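Local coordinates for protein putative oxidoreductase yhhX (PDB 3F4L) that is probably an oxidoreductase of the Gfo/Idh/MocA family, possibly an NADP-dependent scyllo-inositol dehydrogenase, at residues I183-I197 against T209-V223. Numbering follows the deposited sequence.
Sequences IISLFGRPDHVAYDI and TFEAQLFYGDLKAIV
The Tyr-216 ring is clamped between Phe-187 CB, which sits over the centre of one face 3.5 Å from the centroid, and Pro-190, whose CA and CB cover the opposite face. Its OH donates to Gly-188 O at 2.8 Å, approaching from above the carbonyl plane. A leucine in place of Tyr-216 would probably leave Gly-188 O without this donor and the Pro-190 ring without its flat partner. Beside this clamp, Leu-219 CD2 points at the middle of the Phe-187 ring, 3.6 Å from its centroid, in a CH-pi contact. With CG1 of Ile-183 beside the backbone N (chi1 -64°), CG2 falls anti to it and presses on Ala-221 CB at a tight 3.4 Å, while CG1 meets Val-223 CG2. Helix 171-187 thus packs on one face of the mixed sheet of the C-terminal alpha/beta domain, and the chain returns through Gly-188, with positive phi, into strand 192-198, which forms an antiparallel hairpin with strand 209-216 and has strand 339-342 along its other side. Asp-191 fastens the start of this pairing: its N reaches Phe-215 O at 2.7 Å, and OD2 takes Gly-217 N at 2.9 Å in the type II' turn 216-219. Farther along, Ala-194 and Gln-213 exchange two backbone bonds. On their face of the sheet, Ala-194 CB touches the Phe-215 ring edge at CE1, and Lys-220 of the second subunit bridges to the carboxylates of Asp-196 and Glu-211.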
ATOM      1  N   ILE A 183       2.213  -3.419  15.218  1.00 14.91           N
ATOM      2  CA  ILE A 183       1.382  -4.420  14.548  1.00 15.27           C
ATOM      3  C   ILE A 183       1.443  -5.737  15.315  1.00 16.30           C
ATOM      4  O   ILE A 183       0.425  -6.398  15.537  1.00 14.53           O
ATOM      5  CB  ILE A 183       1.841  -4.652  13.073  1.00 14.96           C
ATOM      6  CG1 ILE A 183       1.655  -3.373  12.258  1.00 16.58           C
ATOM      7  CG2 ILE A 183       1.046  -5.790  12.449  1.00 15.24           C
ATOM      8  CD1 ILE A 183       0.248  -2.756  12.384  1.00 16.73           C
ATOM      9  N   ILE A 184       2.643  -6.112  15.732  1.00 17.27           N
ATOM     10  CA  ILE A 184       2.819  -7.348  16.478  1.00 17.66           C
ATOM     11  C   ILE A 184       2.053  -7.315  17.810  1.00 16.67           C
ATOM     12  O   ILE A 184       1.458  -8.315  18.209  1.00 15.93           O
ATOM     13  CB  ILE A 184       4.337  -7.621  16.703  1.00 16.88           C
ATOM     14  CG1 ILE A 184       4.975  -8.022  15.367  1.00 16.14           C
ATOM     15  CG2 ILE A 184       4.541  -8.687  17.751  1.00 16.55           C
ATOM     16  CD1 ILE A 184       6.480  -7.960  15.346  1.00 18.08           C
ATOM     17  N   SER A 185       2.044  -6.168  18.489  1.00 15.56           N
ATOM     18  CA  SER A 185       1.329  -6.072  19.759  1.00 16.88           C
ATOM     19  C   SER A 185      -0.181  -6.263  19.558  1.00 16.87           C
ATOM     20  O   SER A 185      -0.882  -6.644  20.487  1.00 17.02           O
ATOM     21  CB  SER A 185       1.578  -4.714  20.424  1.00 14.85           C
ATOM     22  OG  SER A 185       0.789  -3.701  19.808  1.00 16.31           O
ATOM     23  N   LEU A 186      -0.681  -5.999  18.355  1.00 16.29           N
ATOM     24  CA  LEU A 186      -2.116  -6.145  18.071  1.00 17.88           C
ATOM     25  C   LEU A 186      -2.505  -7.526  17.571  1.00 18.07           C
ATOM     26  O   LEU A 186      -3.536  -8.074  17.965  1.00 19.08           O
ATOM     27  CB  LEU A 186      -2.572  -5.162  16.981  1.00 16.35           C
ATOM     28  CG  LEU A 186      -2.418  -3.655  17.165  1.00 19.33           C
ATOM     29  CD1 LEU A 186      -2.859  -2.926  15.892  1.00 16.26           C
ATOM     30  CD2 LEU A 186      -3.244  -3.216  18.354  1.00 18.56           C
ATOM     31  N   PHE A 187      -1.677  -8.072  16.687  1.00 15.72           N
ATOM     32  CA  PHE A 187      -1.978  -9.343  16.052  1.00 17.60           C
ATOM     33  C   PHE A 187      -1.054 -10.515  16.334  1.00 17.63           C
ATOM     34  O   PHE A 187      -1.393 -11.642  16.023  1.00 12.98           O
ATOM     35  CB  PHE A 187      -2.081  -9.112  14.544  1.00 16.12           C
ATOM     36  CG  PHE A 187      -3.019  -7.984  14.167  1.00 15.51           C
ATOM     37  CD1 PHE A 187      -4.363  -8.036  14.509  1.00 15.72           C
ATOM     38  CD2 PHE A 187      -2.550  -6.874  13.478  1.00 17.19           C
ATOM     39  CE1 PHE A 187      -5.228  -7.002  14.171  1.00 14.63           C
ATOM     40  CE2 PHE A 187      -3.407  -5.832  13.132  1.00 17.47           C
ATOM     41  CZ  PHE A 187      -4.748  -5.893  13.478  1.00 16.78           C
ATOM     42  N   GLY A 188       0.112 -10.258  16.911  1.00 18.65           N
ATOM     43  CA  GLY A 188       1.010 -11.354  17.219  1.00 20.02           C
ATOM     44  C   GLY A 188       2.016 -11.717  16.142  1.00 19.08           C
ATOM     45  O   GLY A 188       2.553 -10.849  15.453  1.00 19.06           O
ATOM     46  N   ARG A 189       2.262 -13.018  16.016  1.00 18.42           N
ATOM     47  CA  ARG A 189       3.217 -13.586  15.065  1.00 18.24           C
ATOM     48  C   ARG A 189       2.554 -13.892  13.717  1.00 17.23           C
ATOM     49  O   ARG A 189       1.635 -14.709  13.634  1.00 17.49           O
ATOM     50  CB  ARG A 189       3.778 -14.880  15.659  1.00 22.36           C
ATOM     51  CG  ARG A 189       5.290 -15.047  15.654  1.00 29.49           C
ATOM     52  CD  ARG A 189       5.679 -16.297  16.476  1.00 35.38           C
ATOM     53  NE  ARG A 189       7.027 -16.218  17.055  1.00 41.12           N
ATOM     54  CZ  ARG A 189       7.565 -17.141  17.857  1.00 42.14           C
ATOM     55  NH1 ARG A 189       6.881 -18.231  18.186  1.00 42.13           N
ATOM     56  NH2 ARG A 189       8.791 -16.972  18.341  1.00 41.66           N
ATOM     57  N   PRO A 190       3.022 -13.254  12.636  1.00 16.92           N
ATOM     58  CA  PRO A 190       2.433 -13.494  11.312  1.00 16.41           C
ATOM     59  C   PRO A 190       2.843 -14.834  10.706  1.00 16.50           C
ATOM     60  O   PRO A 190       3.849 -15.430  11.115  1.00 14.93           O
ATOM     61  CB  PRO A 190       2.966 -12.327  10.489  1.00 15.17           C
ATOM     62  CG  PRO A 190       4.338 -12.153  11.041  1.00 17.32           C
ATOM     63  CD  PRO A 190       4.111 -12.263  12.553  1.00 16.31           C
ATOM     64  N   ASP A 191       2.061 -15.279   9.727  1.00 17.56           N
ATOM     65  CA  ASP A 191       2.319 -16.523   9.011  1.00 19.06           C
ATOM     66  C   ASP A 191       3.400 -16.292   7.957  1.00 18.39           C
ATOM     67  O   ASP A 191       4.293 -17.124   7.772  1.00 19.10           O
ATOM     68  CB  ASP A 191       1.057 -17.016   8.284  1.00 17.60           C
ATOM     69  CG  ASP A 191      -0.096 -17.291   9.223  1.00 20.43           C
ATOM     70  OD1 ASP A 191       0.147 -17.853  10.313  1.00 21.85           O
ATOM     71  OD2 ASP A 191      -1.248 -16.953   8.860  1.00 20.41           O
ATOM     72  N   HIS A 192       3.288 -15.166   7.256  1.00 16.39           N
ATOM     73  CA  HIS A 192       4.216 -14.810   6.189  1.00 18.75           C
ATOM     74  C   HIS A 192       4.579 -13.328   6.230  1.00 19.87           C
ATOM     75  O   HIS A 192       3.856 -12.508   6.802  1.00 20.31           O
ATOM     76  CB  HIS A 192       3.582 -15.062   4.821  1.00 16.39           C
ATOM     77  CG  HIS A 192       2.807 -16.338   4.729  1.00 19.62           C
ATOM     78  ND1 HIS A 192       3.411 -17.573   4.624  1.00 19.95           N
ATOM     79  CD2 HIS A 192       1.471 -16.568   4.709  1.00 17.42           C
ATOM     80  CE1 HIS A 192       2.481 -18.509   4.540  1.00 21.42           C
ATOM     81  NE2 HIS A 192       1.296 -17.925   4.589  1.00 20.26           N
ATOM     82  N   VAL A 193       5.700 -12.996   5.601  1.00 18.64           N
ATOM     83  CA  VAL A 193       6.137 -11.610   5.511  1.00 17.45           C
ATOM     84  C   VAL A 193       6.654 -11.326   4.110  1.00 15.79           C
ATOM     85  O   VAL A 193       7.453 -12.090   3.574  1.00 18.20           O
ATOM     86  CB  VAL A 193       7.264 -11.278   6.509  1.00 15.90           C
ATOM     87  CG1 VAL A 193       7.691  -9.823   6.328  1.00 16.87           C
ATOM     88  CG2 VAL A 193       6.792 -11.503   7.943  1.00 19.76           C
ATOM     89  N   ALA A 194       6.175 -10.244   3.505  1.00 16.57           N
ATOM     90  CA  ALA A 194       6.634  -9.831   2.180  1.00 15.55           C
ATOM     91  C   ALA A 194       7.488  -8.579   2.403  1.00 15.10           C
ATOM     92  O   ALA A 194       7.041  -7.635   3.064  1.00 15.26           O
ATOM     93  CB  ALA A 194       5.444  -9.488   1.269  1.00 12.57           C
ATOM     94  N   TYR A 195       8.695  -8.568   1.845  1.00 14.07           N
ATOM     95  CA  TYR A 195       9.617  -7.448   1.996  1.00 14.96           C
ATOM     96  C   TYR A 195       9.911  -6.676   0.703  1.00 17.91           C
ATOM     97  O   TYR A 195      10.025  -7.258  -0.376  1.00 17.82           O
ATOM     98  CB  TYR A 195      10.977  -7.915   2.538  1.00 14.13           C
ATOM     99  CG  TYR A 195      10.985  -8.741   3.808  1.00 16.18           C
ATOM    100  CD1 TYR A 195      10.970 -10.133   3.760  1.00 15.77           C
ATOM    101  CD2 TYR A 195      11.080  -8.126   5.060  1.00 14.43           C
ATOM    102  CE1 TYR A 195      11.057 -10.894   4.922  1.00 16.22           C
ATOM    103  CE2 TYR A 195      11.166  -8.876   6.228  1.00 13.73           C
ATOM    104  CZ  TYR A 195      11.156 -10.259   6.153  1.00 19.10           C
ATOM    105  OH  TYR A 195      11.244 -11.005   7.311  1.00 20.56           O
ATOM    106  N   ASP A 196      10.050  -5.362   0.855  1.00 17.93           N
ATOM    107  CA  ASP A 196      10.417  -4.430  -0.209  1.00 19.75           C
ATOM    108  C   ASP A 196      11.314  -3.433   0.524  1.00 20.81           C
ATOM    109  O   ASP A 196      10.824  -2.581   1.265  1.00 21.66           O
ATOM    110  CB  ASP A 196       9.199  -3.690  -0.777  1.00 19.41           C
ATOM    111  CG  ASP A 196       9.589  -2.433  -1.552  1.00 23.16           C
ATOM    112  OD1 ASP A 196      10.620  -2.468  -2.265  1.00 24.08           O
ATOM    113  OD2 ASP A 196       8.868  -1.411  -1.458  1.00 22.91           O
ATOM    114  N   ILE A 197      12.622  -3.555   0.328  1.00 20.37           N
ATOM    115  CA  ILE A 197      13.588  -2.692   0.996  1.00 20.92           C
ATOM    116  C   ILE A 197      14.511  -2.049  -0.044  1.00 22.55           C
ATOM    117  O   ILE A 197      15.277  -2.742  -0.718  1.00 21.57           O
ATOM    118  CB  ILE A 197      14.438  -3.513   1.995  1.00 19.67           C
ATOM    119  CG1 ILE A 197      13.518  -4.270   2.962  1.00 19.50           C
ATOM    120  CG2 ILE A 197      15.380  -2.586   2.772  1.00 21.29           C
ATOM    121  CD1 ILE A 197      14.241  -5.278   3.861  1.00 15.88           C
ATOM    122  N   THR A 209      14.018   3.245   2.501  1.00 20.28           N
ATOM    123  CA  THR A 209      12.658   3.013   2.045  1.00 19.41           C
ATOM    124  C   THR A 209      12.301   1.550   2.273  1.00 18.99           C
ATOM    125  O   THR A 209      13.089   0.664   1.942  1.00 18.68           O
ATOM    126  CB  THR A 209      12.559   3.290   0.537  1.00 21.29           C
ATOM    127  OG1 THR A 209      13.143   4.566   0.256  1.00 18.35           O
ATOM    128  CG2 THR A 209      11.106   3.263   0.071  1.00 19.62           C
ATOM    129  N   PHE A 210      11.129   1.295   2.842  1.00 15.14           N
ATOM    130  CA  PHE A 210      10.717  -0.077   3.058  1.00 15.92           C
ATOM    131  C   PHE A 210       9.224  -0.236   3.221  1.00 15.02           C
ATOM    132  O   PHE A 210       8.514   0.706   3.568  1.00 14.89           O
ATOM    133  CB  PHE A 210      11.422  -0.683   4.284  1.00 15.86           C
ATOM    134  CG  PHE A 210      10.927  -0.163   5.607  1.00 14.18           C
ATOM    135  CD1 PHE A 210      11.611   0.843   6.279  1.00 15.36           C
ATOM    136  CD2 PHE A 210       9.778  -0.686   6.188  1.00 17.78           C
ATOM    137  CE1 PHE A 210      11.159   1.319   7.506  1.00 16.80           C
ATOM    138  CE2 PHE A 210       9.315  -0.214   7.417  1.00 15.97           C
ATOM    139  CZ  PHE A 210      10.004   0.786   8.077  1.00 17.75           C
ATOM    140  N   GLU A 211       8.761  -1.445   2.940  1.00 15.95           N
ATOM    141  CA  GLU A 211       7.367  -1.805   3.111  1.00 16.10           C
ATOM    142  C   GLU A 211       7.371  -3.273   3.499  1.00 17.52           C
ATOM    143  O   GLU A 211       7.850  -4.123   2.748  1.00 18.19           O
ATOM    144  CB  GLU A 211       6.554  -1.628   1.827  1.00 21.00           C
ATOM    145  CG  GLU A 211       5.076  -1.979   2.042  1.00 21.46           C
ATOM    146  CD  GLU A 211       4.220  -1.818   0.800  1.00 29.30           C
ATOM    147  OE1 GLU A 211       4.463  -0.872   0.015  1.00 31.17           O
ATOM    148  OE2 GLU A 211       3.282  -2.630   0.621  1.00 30.68           O
ATOM    149  N   ALA A 212       6.875  -3.562   4.693  1.00 17.08           N
ATOM    150  CA  ALA A 212       6.801  -4.928   5.167  1.00 17.96           C
ATOM    151  C   ALA A 212       5.326  -5.263   5.265  1.00 18.08           C
ATOM    152  O   ALA A 212       4.532  -4.467   5.761  1.00 18.70           O
ATOM    153  CB  ALA A 212       7.468  -5.061   6.529  1.00 15.39           C
ATOM    154  N   GLN A 213       4.965  -6.436   4.766  1.00 17.56           N
ATOM    155  CA  GLN A 213       3.583  -6.886   4.796  1.00 17.70           C
ATOM    156  C   GLN A 213       3.519  -8.140   5.643  1.00 16.25           C
ATOM    157  O   GLN A 213       4.134  -9.157   5.313  1.00 18.29           O
ATOM    158  CB  GLN A 213       3.092  -7.174   3.380  1.00 19.71           C
ATOM    159  CG  GLN A 213       3.176  -5.953   2.474  1.00 24.31           C
ATOM    160  CD  GLN A 213       2.498  -6.148   1.132  1.00 28.01           C
ATOM    161  OE1 GLN A 213       2.368  -5.201   0.356  1.00 28.92           O
ATOM    162  NE2 GLN A 213       2.062  -7.373   0.850  1.00 25.64           N
ATOM    163  N   LEU A 214       2.795  -8.053   6.751  1.00 14.66           N
ATOM    164  CA  LEU A 214       2.658  -9.177   7.663  1.00 15.22           C
ATOM    165  C   LEU A 214       1.292  -9.811   7.475  1.00 15.22           C
ATOM    166  O   LEU A 214       0.267  -9.138   7.597  1.00 17.21           O
ATOM    167  CB  LEU A 214       2.826  -8.707   9.110  1.00 14.06           C
ATOM    168  CG  LEU A 214       4.234  -8.271   9.545  1.00 17.34           C
ATOM    169  CD1 LEU A 214       4.699  -7.075   8.725  1.00 18.87           C
ATOM    170  CD2 LEU A 214       4.217  -7.917  11.031  1.00 15.04           C
ATOM    171  N   PHE A 215       1.273 -11.108   7.185  1.00 13.24           N
ATOM    172  CA  PHE A 215       0.011 -11.796   6.970  1.00 15.32           C
ATOM    173  C   PHE A 215      -0.433 -12.636   8.157  1.00 16.72           C
ATOM    174  O   PHE A 215       0.341 -13.411   8.702  1.00 17.22           O
ATOM    175  CB  PHE A 215       0.107 -12.685   5.726  1.00 14.98           C
ATOM    176  CG  PHE A 215       0.472 -11.941   4.477  1.00 13.01           C
ATOM    177  CD1 PHE A 215       1.752 -11.429   4.312  1.00 14.93           C
ATOM    178  CD2 PHE A 215      -0.462 -11.752   3.464  1.00 16.40           C
ATOM    179  CE1 PHE A 215       2.108 -10.746   3.159  1.00 15.74           C
ATOM    180  CE2 PHE A 215      -0.122 -11.067   2.304  1.00 18.97           C
ATOM    181  CZ  PHE A 215       1.171 -10.561   2.148  1.00 19.34           C
ATOM    182  N   TYR A 216      -1.685 -12.458   8.564  1.00 19.60           N
ATOM    183  CA  TYR A 216      -2.261 -13.235   9.659  1.00 20.48           C
ATOM    184  C   TYR A 216      -3.533 -13.828   9.076  1.00 21.34           C
ATOM    185  O   TYR A 216      -4.599 -13.214   9.117  1.00 21.14           O
ATOM    186  CB  TYR A 216      -2.597 -12.346  10.863  1.00 19.97           C
ATOM    187  CG  TYR A 216      -1.415 -11.605  11.448  1.00 17.12           C
ATOM    188  CD1 TYR A 216      -0.995 -10.378  10.917  1.00 17.08           C
ATOM    189  CD2 TYR A 216      -0.730 -12.111  12.554  1.00 15.54           C
ATOM    190  CE1 TYR A 216       0.074  -9.674  11.480  1.00 12.99           C
ATOM    191  CE2 TYR A 216       0.336 -11.411  13.126  1.00 13.01           C
ATOM    192  CZ  TYR A 216       0.730 -10.191  12.582  1.00 16.56           C
ATOM    193  OH  TYR A 216       1.766  -9.480  13.166  1.00 13.22           O
ATOM    194  N   GLY A 217      -3.409 -15.023   8.513  1.00 23.97           N
ATOM    195  CA  GLY A 217      -4.555 -15.650   7.892  1.00 25.54           C
ATOM    196  C   GLY A 217      -4.937 -14.781   6.714  1.00 25.13           C
ATOM    197  O   GLY A 217      -4.099 -14.487   5.863  1.00 26.86           O
ATOM    198  N   ASP A 218      -6.192 -14.345   6.678  1.00 25.43           N
ATOM    199  CA  ASP A 218      -6.683 -13.502   5.601  1.00 24.17           C
ATOM    200  C   ASP A 218      -6.411 -12.026   5.864  1.00 23.98           C
ATOM    201  O   ASP A 218      -6.729 -11.182   5.033  1.00 24.35           O
ATOM    202  CB  ASP A 218      -8.187 -13.701   5.421  1.00 28.83           C
ATOM    203  CG  ASP A 218      -8.531 -15.068   4.870  1.00 31.91           C
ATOM    204  OD1 ASP A 218      -8.078 -15.396   3.751  1.00 35.75           O
ATOM    205  OD2 ASP A 218      -9.258 -15.816   5.557  1.00 36.68           O
ATOM    206  N   LEU A 219      -5.833 -11.712   7.022  1.00 21.99           N
ATOM    207  CA  LEU A 219      -5.540 -10.327   7.368  1.00 20.63           C
ATOM    208  C   LEU A 219      -4.142  -9.919   6.930  1.00 19.46           C
ATOM    209  O   LEU A 219      -3.195 -10.684   7.101  1.00 20.47           O
ATOM    210  CB  LEU A 219      -5.643 -10.119   8.877  1.00 21.64           C
ATOM    211  CG  LEU A 219      -4.959  -8.840   9.364  1.00 23.29           C
ATOM    212  CD1 LEU A 219      -5.777  -7.630   8.949  1.00 22.73           C
ATOM    213  CD2 LEU A 219      -4.794  -8.892  10.872  1.00 24.16           C
ATOM    214  N   LYS A 220      -4.019  -8.712   6.380  1.00 17.81           N
ATOM    215  CA  LYS A 220      -2.722  -8.194   5.958  1.00 19.04           C
ATOM    216  C   LYS A 220      -2.460  -6.834   6.607  1.00 19.06           C
ATOM    217  O   LYS A 220      -3.281  -5.914   6.511  1.00 18.11           O
ATOM    218  CB  LYS A 220      -2.629  -8.059   4.426  1.00 19.09           C
ATOM    219  CG  LYS A 220      -1.228  -7.632   3.945  1.00 19.53           C
ATOM    220  CD  LYS A 220      -1.083  -7.532   2.428  1.00 20.31           C
ATOM    221  CE  LYS A 220      -1.740  -6.292   1.858  1.00 21.60           C
ATOM    222  NZ  LYS A 220      -1.579  -6.229   0.368  1.00 25.18           N
ATOM    223  N   ALA A 221      -1.320  -6.734   7.288  1.00 18.49           N
ATOM    224  CA  ALA A 221      -0.906  -5.507   7.952  1.00 18.66           C
ATOM    225  C   ALA A 221       0.326  -4.987   7.221  1.00 19.37           C
ATOM    226  O   ALA A 221       1.342  -5.682   7.104  1.00 18.93           O
ATOM    227  CB  ALA A 221      -0.571  -5.777   9.411  1.00 17.95           C
ATOM    228  N   ILE A 222       0.230  -3.754   6.746  1.00 19.68           N
ATOM    229  CA  ILE A 222       1.306  -3.113   6.005  1.00 18.01           C
ATOM    230  C   ILE A 222       2.023  -2.037   6.822  1.00 18.46           C
ATOM    231  O   ILE A 222       1.391  -1.171   7.425  1.00 17.51           O
ATOM    232  CB  ILE A 222       0.738  -2.485   4.719  1.00 18.55           C
ATOM    233  CG1 ILE A 222       0.248  -3.603   3.786  1.00 20.29           C
ATOM    234  CG2 ILE A 222       1.787  -1.623   4.041  1.00 18.87           C
ATOM    235  CD1 ILE A 222      -0.461  -3.101   2.532  1.00 22.42           C
ATOM    236  N   VAL A 223       3.347  -2.109   6.852  1.00 17.42           N
ATOM    237  CA  VAL A 223       4.145  -1.118   7.562  1.00 20.76           C
ATOM    238  C   VAL A 223       5.134  -0.568   6.546  1.00 21.67           C
ATOM    239  O   VAL A 223       5.873  -1.328   5.921  1.00 19.44           O
ATOM    240  CB  VAL A 223       4.941  -1.739   8.717  1.00 21.88           C
ATOM    241  CG1 VAL A 223       5.874  -0.719   9.280  1.00 24.31           C
ATOM    242  CG2 VAL A 223       3.993  -2.259   9.798  1.00 25.80           C
TER